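Local coordinates for protein FMN-dependent NADH:quinone oxidoreductase 1 (Bacillus anthracis, PDB 3U7I) that probably uses one FMN per subunit to reduce quinones with NADH, countering thiol-specific stress from electrophilic quinones, and also cleaves the azo bond of aromatic azo compounds, at residues Asp115-Asp118 with Asn119-Ala123; Val163-Ser166 with His167-Leu170; Met173-Leu177 with Gly178-Tyr182. All blocks are in the same frame, centred on the assembly; numbering follows the deposited sequence.

Contact 1: Asp115-Asp118 with Asn119-Ala123; sequences DYMD and NIMIA
Ile-120 lies across the ring of Tyr-116, one turn earlier in the helix. Its CG2 methyl sits over one face, displaced toward the rim, 4.0 Å from the ring centroid: a CH-pi contact. The other branch ends at CD1, 3.8 Å from Tyr-116 CE2, and also approaches the selenium of Met-117, so one isoleucine fills the angle between two side chains. Its CG1 takes the cramped site between backbone N and carbonyl carbon (chi1 67°), while CG2 stands beside the backbone N. Met-117, a selenomethionine, is bent at both chi2 and chi3; this curl brings its CE to 3.7 Å from SE of Met-121, also a selenomethionine.

Tyr-116 to Ile-120 belong to the last turn of helix 111-120 in the flavodoxin-like fold, and Met-121 is the first residue beyond it. Bonds of i to i+3 join those of i to i+4 as the helix ends: Tyr-116 O accepts from the N atoms of both Asn-119 and Ile-120, and Met-117 O from those of Ile-120 and Met-121. One water donates to Asp-118 O and Met-121 O, bridging the last turn to the departing chain.

Asn-119 folds its amide back along the helix. ND2 donates to Asp-115 O at 2.7 Å; the acceptor lies almost in the amide plane, but the nitrogen stands 44° out of the carbonyl plane. ND2 also bonds Pro-55 O, and the two bonds together restrict the amide's rotation. Asp-115 bonds Ser-111 of the second subunit and pairs with Lys-112 of its own; Asp-118 bonds Asn-106 of the second subunit and pairs with Lys-114.

Contact 2: Val163-Ser166 with His167-Leu170; sequences VEYS and HKYL
Glu-164 O receives the N-H of Lys-168 at 3.1 Å, nearly straight (171°) and in the carbonyl plane. This bond opens the regular i to i+4 ladder of helix 165-177. Tyr-169 N to Tyr-165 O and Leu-170 N to Ser-166 O continue it. Glu-164 holds the N-cap position and is the centre of an inverse gamma turn, closed by a weak bond from Tyr-165 N to Val-163 O, so the chain turns sharply just before the helix begins in this flavodoxin-like fold.

The extended Glu-164 chain leaves with CG on the far side from N (chi1 -166°) and crosses obliquely to His-167. Its CD stands 3.5 Å from His-167 CB, and OE1 is 3.7 Å from His-167 CD2, with the carboxylate and imidazole planes 40° apart. The touching is thus carboxylate against CB and ring carbon. Lys-168 runs extended back over the start of the helix. Its CG lies 3.3 Å from Glu-164 O and its CD 4.0 Å from Tyr-165 CD1. The polar ends go separate ways: Glu-164 OE2 pairs with Arg-186 and Gln-148, His-167 ND1 bonds the hydroxyl of Tyr-182, Lys-168 NZ goes on to Asp-162 O, and Ser-166 OG is tied to Gln-148 OE1, so Gln-148 joins the N-cap residue and a residue of the first turn to strand 143-149. Tyr-165 and Lys-168 also pack on Tyr-165 of the second subunit, placing this turn at the dimer interface, where Tyr-169 OH bonds Asn-106 O of that subunit.

The buried Glu-164 carboxylate probably keeps its negative charge through its pairing with Arg-186.

Contact 3: Met173-Leu177 with Gly178-Tyr182; sequences MFNFL and GIEDY
Phe-174 and Ile-179 sit side by side across a Schellman motif that ends helix 165-177. Ile-179 N donates to Phe-174 O at 2.7 Å, and Gly-178 N makes a weak bond to Asn-175 O. Gly-178, the C-prime residue, takes the positive phi (118°) that this motif commonly gives to glycine. The chain then turns toward strand 181-187, an edge strand of the parallel sheet within the subunit, making this the helix-to-strand turn of a flavodoxin-like beta-alpha-beta unit.

Followed outward, Ile-179 begins with CB 3.4 Å from Phe-174 O and 4.0 Å from Phe-174 CB. CG1 is anti to the carbonyl carbon (chi1 -53°) and continues past the same Phe-174 O. The terminal CD1 then arrives at the edge of the phenyl ring, near its plane, 3.6 Å from Phe-174 CD1. The two side chains point the same way into the interior, where both pack on Phe-92 of helix 76-94; Phe-174 also reaches Met-144, and Ile-179 reaches Tyr-98.

Ile-179 O meets Asn-175 CA in a CA-H...O contact of 3.4 Å. The more open side is polar: the Asn-175 amide and the Glu-180 carboxylate have planes only 15° apart, yet they touch through Asn-175 OD1 and the Glu-180 CG methylene, 3.4 Å apart. Asn-175 ND2 instead bonds a PEG molecule, probably from the crystallisation liquor. A water bridges helix end and loop, donating to Asn-175 O at 2.7 Å and to Glu-180 OE2 at 2.9 Å.

From the N terminus, the chain reaches contact 1 where helix 111-120 ends, then passes through strand 143-149 to contact 2 at the start of helix 165-177 and contact 3 at that helix's end. The three follow in series: none nests within or crosses another, and each closes only a local turn. In space their side chains touch. Met-117 of contact 1 packs on Tyr-169 of contact 2, while Met-121 SE lies 3.9 Å from Met-173 SE of contact 3, joining the two helices. Tyr-182 of contact 3, through His-167 of contact 2, ties strand 181-187 to the helix start. Contacts 1 and 2 both adjoin Asn-106 of the second subunit.

Contact 1: Asp115-Asp118 with Asn119-Ala123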
loop_
_atom_site.group_PDB
_atom_site.type_symbol
_atom_site.label_atom_id
_atom_site.label_comp_id
_atom_site.label_asym_id
_atom_site.label_seq_id
_atom_site.Cartn_x
_atom_site.Cartn_y
_atom_site.Cartn_z
ATOM N N ASP C 115 -5.573 2.744 3.355
ATOM C CA ASP C 115 -6.954 2.933 3.802
ATOM C C ASP C 115 -7.324 4.415 3.783
ATOM O O ASP C 115 -8.444 4.780 3.408
ATOM C CB ASP C 115 -7.168 2.408 5.219
ATOM C CG ASP C 115 -7.157 0.907 5.289
ATOM O OD1 ASP C 115 -7.376 0.259 4.246
ATOM O OD2 ASP C 115 -6.950 0.378 6.398
ATOM N N TYR C 116 -6.389 5.262 4.206
ATOM C CA TYR C 116 -6.645 6.701 4.205
ATOM C C TYR C 116 -6.829 7.206 2.772
ATOM O O TYR C 116 -7.732 8.003 2.502
ATOM C CB TYR C 116 -5.527 7.471 4.923
ATOM C CG TYR C 116 -5.801 8.956 5.049
ATOM C CD1 TYR C 116 -6.649 9.449 6.040
ATOM C CD2 TYR C 116 -5.219 9.863 4.172
ATOM C CE1 TYR C 116 -6.901 10.825 6.153
ATOM C CE2 TYR C 116 -5.472 11.237 4.271
ATOM C CZ TYR C 116 -6.302 11.708 5.258
ATOM O OH TYR C 116 -6.536 13.070 5.345
HETATM N N MSE C 117 -5.987 6.741 1.853
HETATM C CA MSE C 117 -6.144 7.125 0.452
HETATM C C MSE C 117 -7.528 6.706 -0.027
HETATM O O MSE C 117 -8.158 7.417 -0.803
HETATM C CB MSE C 117 -5.062 6.500 -0.446
HETATM C CG MSE C 117 -3.616 6.893 -0.100
HETATM SE SE MSE C 117 -3.313 8.809 -0.131
HETATM C CE MSE C 117 -3.865 9.149 -1.984
ATOM N N ASP C 118 -8.001 5.558 0.450
ATOM C CA ASP C 118 -9.310 5.036 0.039
ATOM C C ASP C 118 -10.484 5.892 0.564
ATOM O O ASP C 118 -11.601 5.834 0.028
ATOM C CB ASP C 118 -9.480 3.559 0.446
ATOM C CG ASP C 118 -8.556 2.622 -0.319
ATOM O OD1 ASP C 118 -8.057 3.004 -1.411
ATOM O OD2 ASP C 118 -8.321 1.492 0.181
ATOM N N ASN C 119 -10.221 6.676 1.608
ATOM C CA ASN C 119 -11.205 7.602 2.185
ATOM C C ASN C 119 -11.256 8.958 1.470
ATOM O O ASN C 119 -12.309 9.596 1.406
ATOM C CB ASN C 119 -10.904 7.841 3.667
ATOM C CG ASN C 119 -11.433 6.735 4.563
ATOM O OD1 ASN C 119 -12.487 6.883 5.180
ATOM N ND2 ASN C 119 -10.695 5.626 4.651
ATOM N N ILE C 120 -10.113 9.393 0.932
ATOM C CA ILE C 120 -10.001 10.740 0.370
ATOM C C ILE C 120 -10.007 10.806 -1.166
ATOM O O ILE C 120 -10.225 11.877 -1.737
ATOM C CB ILE C 120 -8.755 11.471 0.909
ATOM C CG1 ILE C 120 -7.484 10.797 0.391
ATOM C CG2 ILE C 120 -8.788 11.526 2.448
ATOM C CD1 ILE C 120 -6.257 11.642 0.527
HETATM N N MSE C 121 -9.762 9.684 -1.842
HETATM C CA MSE C 121 -9.889 9.676 -3.308
HETATM C C MSE C 121 -11.297 9.260 -3.708
HETATM O O MSE C 121 -11.584 8.064 -3.866
HETATM C CB MSE C 121 -8.844 8.778 -3.970
HETATM C CG MSE C 121 -7.436 9.337 -3.885
HETATM SE SE MSE C 121 -6.174 8.167 -4.721
HETATM C CE MSE C 121 -6.844 8.281 -6.555
ATOM N N ILE C 122 -12.168 10.264 -3.857
ATOM C CA ILE C 122 -13.603 10.061 -4.040
ATOM C C ILE C 122 -14.089 10.857 -5.250
ATOM O O ILE C 122 -13.813 12.053 -5.356
ATOM C CB ILE C 122 -14.388 10.510 -2.774
ATOM C CG1 ILE C 122 -13.908 9.737 -1.540
ATOM C CG2 ILE C 122 -15.890 10.340 -2.949
ATOM C CD1 ILE C 122 -14.179 8.268 -1.603
ATOM N N ALA C 123 -14.801 10.190 -6.162
ATOM C CA ALA C 123 -15.299 10.838 -7.375
ATOM C C ALA C 123 -16.318 11.923 -7.037
ATOM O O ALA C 123 -17.105 11.784 -6.094
ATOM C CB ALA C 123 -15.897 9.811 -8.334
HETATM O O HOH W 1 -11.788 5.490 -2.664
#

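Contact 2: Val163-Ser166 with His167-Leu170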
loop_
_atom_site.group_PDB
_atom_site.type_symbol
_atom_site.label_atom_id
_atom_site.label_comp_id
_atom_site.label_asym_id
_atom_site.label_seq_id
_atom_site.Cartn_x
_atom_site.Cartn_y
_atom_site.Cartn_z
ATOM N N VAL C 163 12.570 1.338 -6.413
ATOM C CA VAL C 163 11.526 0.638 -5.645
ATOM C C VAL C 163 10.975 1.435 -4.464
ATOM O O VAL C 163 10.316 0.882 -3.581
ATOM C CB VAL C 163 11.991 -0.766 -5.164
ATOM C CG1 VAL C 163 12.365 -1.616 -6.354
ATOM C CG2 VAL C 163 13.154 -0.660 -4.185
ATOM N N GLU C 164 11.233 2.738 -4.462
ATOM C CA GLU C 164 10.699 3.617 -3.429
ATOM C C GLU C 164 9.254 3.944 -3.776
ATOM O O GLU C 164 8.929 5.078 -4.139
ATOM C CB GLU C 164 11.533 4.903 -3.314
ATOM C CG GLU C 164 11.244 5.707 -2.050
ATOM C CD GLU C 164 11.859 7.089 -2.081
ATOM O OE1 GLU C 164 12.306 7.517 -3.173
ATOM O OE2 GLU C 164 11.900 7.745 -1.015
ATOM N N TYR C 165 8.385 2.945 -3.667
ATOM C CA TYR C 165 7.001 3.109 -4.109
ATOM C C TYR C 165 6.144 3.928 -3.162
ATOM O O TYR C 165 5.133 4.485 -3.575
ATOM C CB TYR C 165 6.353 1.763 -4.432
ATOM C CG TYR C 165 6.956 1.145 -5.665
ATOM C CD1 TYR C 165 6.835 1.775 -6.903
ATOM C CD2 TYR C 165 7.673 -0.049 -5.596
ATOM C CE1 TYR C 165 7.397 1.232 -8.038
ATOM C CE2 TYR C 165 8.239 -0.600 -6.733
ATOM C CZ TYR C 165 8.088 0.043 -7.950
ATOM O OH TYR C 165 8.648 -0.496 -9.083
ATOM N N SER C 166 6.548 4.011 -1.899
ATOM C CA SER C 166 5.915 4.946 -0.980
ATOM C C SER C 166 5.880 6.348 -1.614
ATOM O O SER C 166 4.803 6.899 -1.879
ATOM C CB SER C 166 6.675 4.983 0.353
ATOM O OG SER C 166 8.043 5.324 0.166
ATOM N N HIS C 167 7.072 6.898 -1.873
ATOM C CA HIS C 167 7.238 8.215 -2.493
ATOM C C HIS C 167 6.609 8.308 -3.884
ATOM O O HIS C 167 5.863 9.240 -4.169
ATOM C CB HIS C 167 8.727 8.591 -2.557
ATOM C CG HIS C 167 9.038 9.696 -3.519
ATOM N ND1 HIS C 167 8.589 10.989 -3.344
ATOM C CD2 HIS C 167 9.749 9.703 -4.672
ATOM C CE1 HIS C 167 9.014 11.744 -4.340
ATOM N NE2 HIS C 167 9.721 10.986 -5.162
ATOM N N LYS C 168 6.914 7.348 -4.747
ATOM C CA LYS C 168 6.388 7.358 -6.110
ATOM C C LYS C 168 4.862 7.433 -6.111
ATOM O O LYS C 168 4.265 8.255 -6.814
ATOM C CB LYS C 168 6.884 6.130 -6.887
ATOM C CG LYS C 168 8.364 6.210 -7.212
ATOM C CD LYS C 168 8.830 5.021 -8.034
ATOM C CE LYS C 168 10.211 5.287 -8.630
ATOM N NZ LYS C 168 10.552 4.242 -9.636
ATOM N N TYR C 169 4.236 6.592 -5.299
ATOM C CA TYR C 169 2.785 6.560 -5.215
ATOM C C TYR C 169 2.226 7.865 -4.661
ATOM O O TYR C 169 1.346 8.475 -5.274
ATOM C CB TYR C 169 2.335 5.385 -4.357
ATOM C CG TYR C 169 0.847 5.302 -4.150
ATOM C CD1 TYR C 169 0.015 4.835 -5.157
ATOM C CD2 TYR C 169 0.273 5.683 -2.947
ATOM C CE1 TYR C 169 -1.348 4.747 -4.973
ATOM C CE2 TYR C 169 -1.092 5.602 -2.751
ATOM C CZ TYR C 169 -1.903 5.132 -3.763
ATOM O OH TYR C 169 -3.269 5.033 -3.573
ATOM N N LEU C 170 2.732 8.311 -3.515
ATOM C CA LEU C 170 2.199 9.540 -2.914
ATOM C C LEU C 170 2.311 10.761 -3.830
ATOM O O LEU C 170 1.332 11.487 -4.002
ATOM C CB LEU C 170 2.821 9.816 -1.537
ATOM C CG LEU C 170 2.448 8.807 -0.447
ATOM C CD1 LEU C 170 3.260 9.040 0.814
ATOM C CD2 LEU C 170 0.955 8.871 -0.152
#

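Contact 3: Met173-Leu177 with Gly178-Tyr182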
loop_
_atom_site.group_PDB
_atom_site.type_symbol
_atom_site.label_atom_id
_atom_site.label_comp_id
_atom_site.label_asym_id
_atom_site.label_seq_id
_atom_site.Cartn_x
_atom_site.Cartn_y
_atom_site.Cartn_z
HETATM N N MSE C 173 -0.278 10.296 -6.801
HETATM C CA MSE C 173 -1.678 10.445 -6.418
HETATM C C MSE C 173 -1.992 11.905 -6.135
HETATM O O MSE C 173 -3.000 12.443 -6.605
HETATM C CB MSE C 173 -2.008 9.598 -5.194
HETATM C CG MSE C 173 -1.940 8.098 -5.461
HETATM SE SE MSE C 173 -3.082 7.500 -6.930
HETATM C CE MSE C 173 -1.748 7.325 -8.328
ATOM N N PHE C 174 -1.124 12.562 -5.374
ATOM C CA PHE C 174 -1.425 13.942 -5.012
ATOM C C PHE C 174 -1.333 14.875 -6.197
ATOM O O PHE C 174 -2.132 15.806 -6.297
ATOM C CB PHE C 174 -0.653 14.407 -3.774
ATOM C CG PHE C 174 -1.154 13.761 -2.514
ATOM C CD1 PHE C 174 -2.297 14.231 -1.893
ATOM C CD2 PHE C 174 -0.530 12.634 -1.998
ATOM C CE1 PHE C 174 -2.783 13.616 -0.754
ATOM C CE2 PHE C 174 -1.008 12.014 -0.860
ATOM C CZ PHE C 174 -2.136 12.501 -0.238
ATOM N N ASN C 175 -0.405 14.597 -7.114
ATOM C CA ASN C 175 -0.322 15.377 -8.350
ATOM C C ASN C 175 -1.590 15.191 -9.179
ATOM O O ASN C 175 -2.144 16.147 -9.745
ATOM C CB ASN C 175 0.913 15.028 -9.175
ATOM C CG ASN C 175 1.100 15.978 -10.350
ATOM O OD1 ASN C 175 1.803 16.987 -10.244
ATOM N ND2 ASN C 175 0.463 15.663 -11.474
ATOM N N PHE C 176 -2.054 13.948 -9.232
ATOM C CA PHE C 176 -3.327 13.648 -9.869
ATOM C C PHE C 176 -4.472 14.488 -9.284
ATOM O O PHE C 176 -5.240 15.097 -10.027
ATOM C CB PHE C 176 -3.639 12.156 -9.762
ATOM C CG PHE C 176 -5.030 11.805 -10.175
ATOM C CD1 PHE C 176 -5.460 12.050 -11.474
ATOM C CD2 PHE C 176 -5.908 11.226 -9.271
ATOM C CE1 PHE C 176 -6.750 11.726 -11.865
ATOM C CE2 PHE C 176 -7.199 10.899 -9.653
ATOM C CZ PHE C 176 -7.621 11.153 -10.954
ATOM N N LEU C 177 -4.585 14.517 -7.957
ATOM C CA LEU C 177 -5.638 15.279 -7.296
ATOM C C LEU C 177 -5.524 16.775 -7.580
ATOM O O LEU C 177 -6.503 17.509 -7.459
ATOM C CB LEU C 177 -5.635 15.025 -5.780
ATOM C CG LEU C 177 -6.010 13.603 -5.346
ATOM C CD1 LEU C 177 -6.185 13.492 -3.819
ATOM C CD2 LEU C 177 -7.270 13.129 -6.084
ATOM N N GLY C 178 -4.326 17.217 -7.962
ATOM C CA GLY C 178 -4.068 18.621 -8.247
ATOM C C GLY C 178 -3.027 19.248 -7.333
ATOM O O GLY C 178 -2.666 20.421 -7.481
ATOM N N ILE C 179 -2.546 18.466 -6.374
ATOM C CA ILE C 179 -1.563 18.959 -5.414
ATOM C C ILE C 179 -0.162 18.764 -6.008
ATOM O O ILE C 179 0.407 17.667 -5.981
ATOM C CB ILE C 179 -1.744 18.288 -4.014
ATOM C CG1 ILE C 179 -3.199 18.451 -3.536
ATOM C CG2 ILE C 179 -0.749 18.848 -3.005
ATOM C CD1 ILE C 179 -3.595 17.548 -2.397
ATOM N N GLU C 180 0.369 19.839 -6.574
ATOM C CA GLU C 180 1.592 19.771 -7.355
ATOM C C GLU C 180 2.804 20.299 -6.605
ATOM O O GLU C 180 3.943 20.043 -7.000
ATOM C CB GLU C 180 1.405 20.523 -8.668
ATOM C CG GLU C 180 0.281 19.954 -9.509
ATOM C CD GLU C 180 0.201 20.579 -10.880
ATOM O OE1 GLU C 180 0.582 21.764 -11.018
ATOM O OE2 GLU C 180 -0.240 19.881 -11.818
ATOM N N ASP C 181 2.553 21.036 -5.525
ATOM C CA ASP C 181 3.618 21.507 -4.639
ATOM C C ASP C 181 3.946 20.409 -3.626
ATOM O O ASP C 181 3.291 20.279 -2.591
ATOM C CB ASP C 181 3.193 22.796 -3.927
ATOM C CG ASP C 181 4.344 23.470 -3.179
ATOM O OD1 ASP C 181 5.298 22.785 -2.759
ATOM O OD2 ASP C 181 4.281 24.701 -3.003
ATOM N N TYR C 182 4.956 19.607 -3.951
ATOM C CA TYR C 182 5.290 18.412 -3.184
ATOM C C TYR C 182 6.767 18.416 -2.789
ATOM O O TYR C 182 7.642 18.712 -3.604
ATOM C CB TYR C 182 4.978 17.172 -4.025
ATOM C CG TYR C 182 5.358 15.842 -3.412
ATOM C CD1 TYR C 182 4.394 15.020 -2.862
ATOM C CD2 TYR C 182 6.673 15.395 -3.412
ATOM C CE1 TYR C 182 4.719 13.798 -2.314
ATOM C CE2 TYR C 182 7.009 14.169 -2.862
ATOM C CZ TYR C 182 6.016 13.372 -2.309
ATOM O OH TYR C 182 6.319 12.139 -1.757
HETATM O O HOH W 2 -2.534 18.156 -11.537
#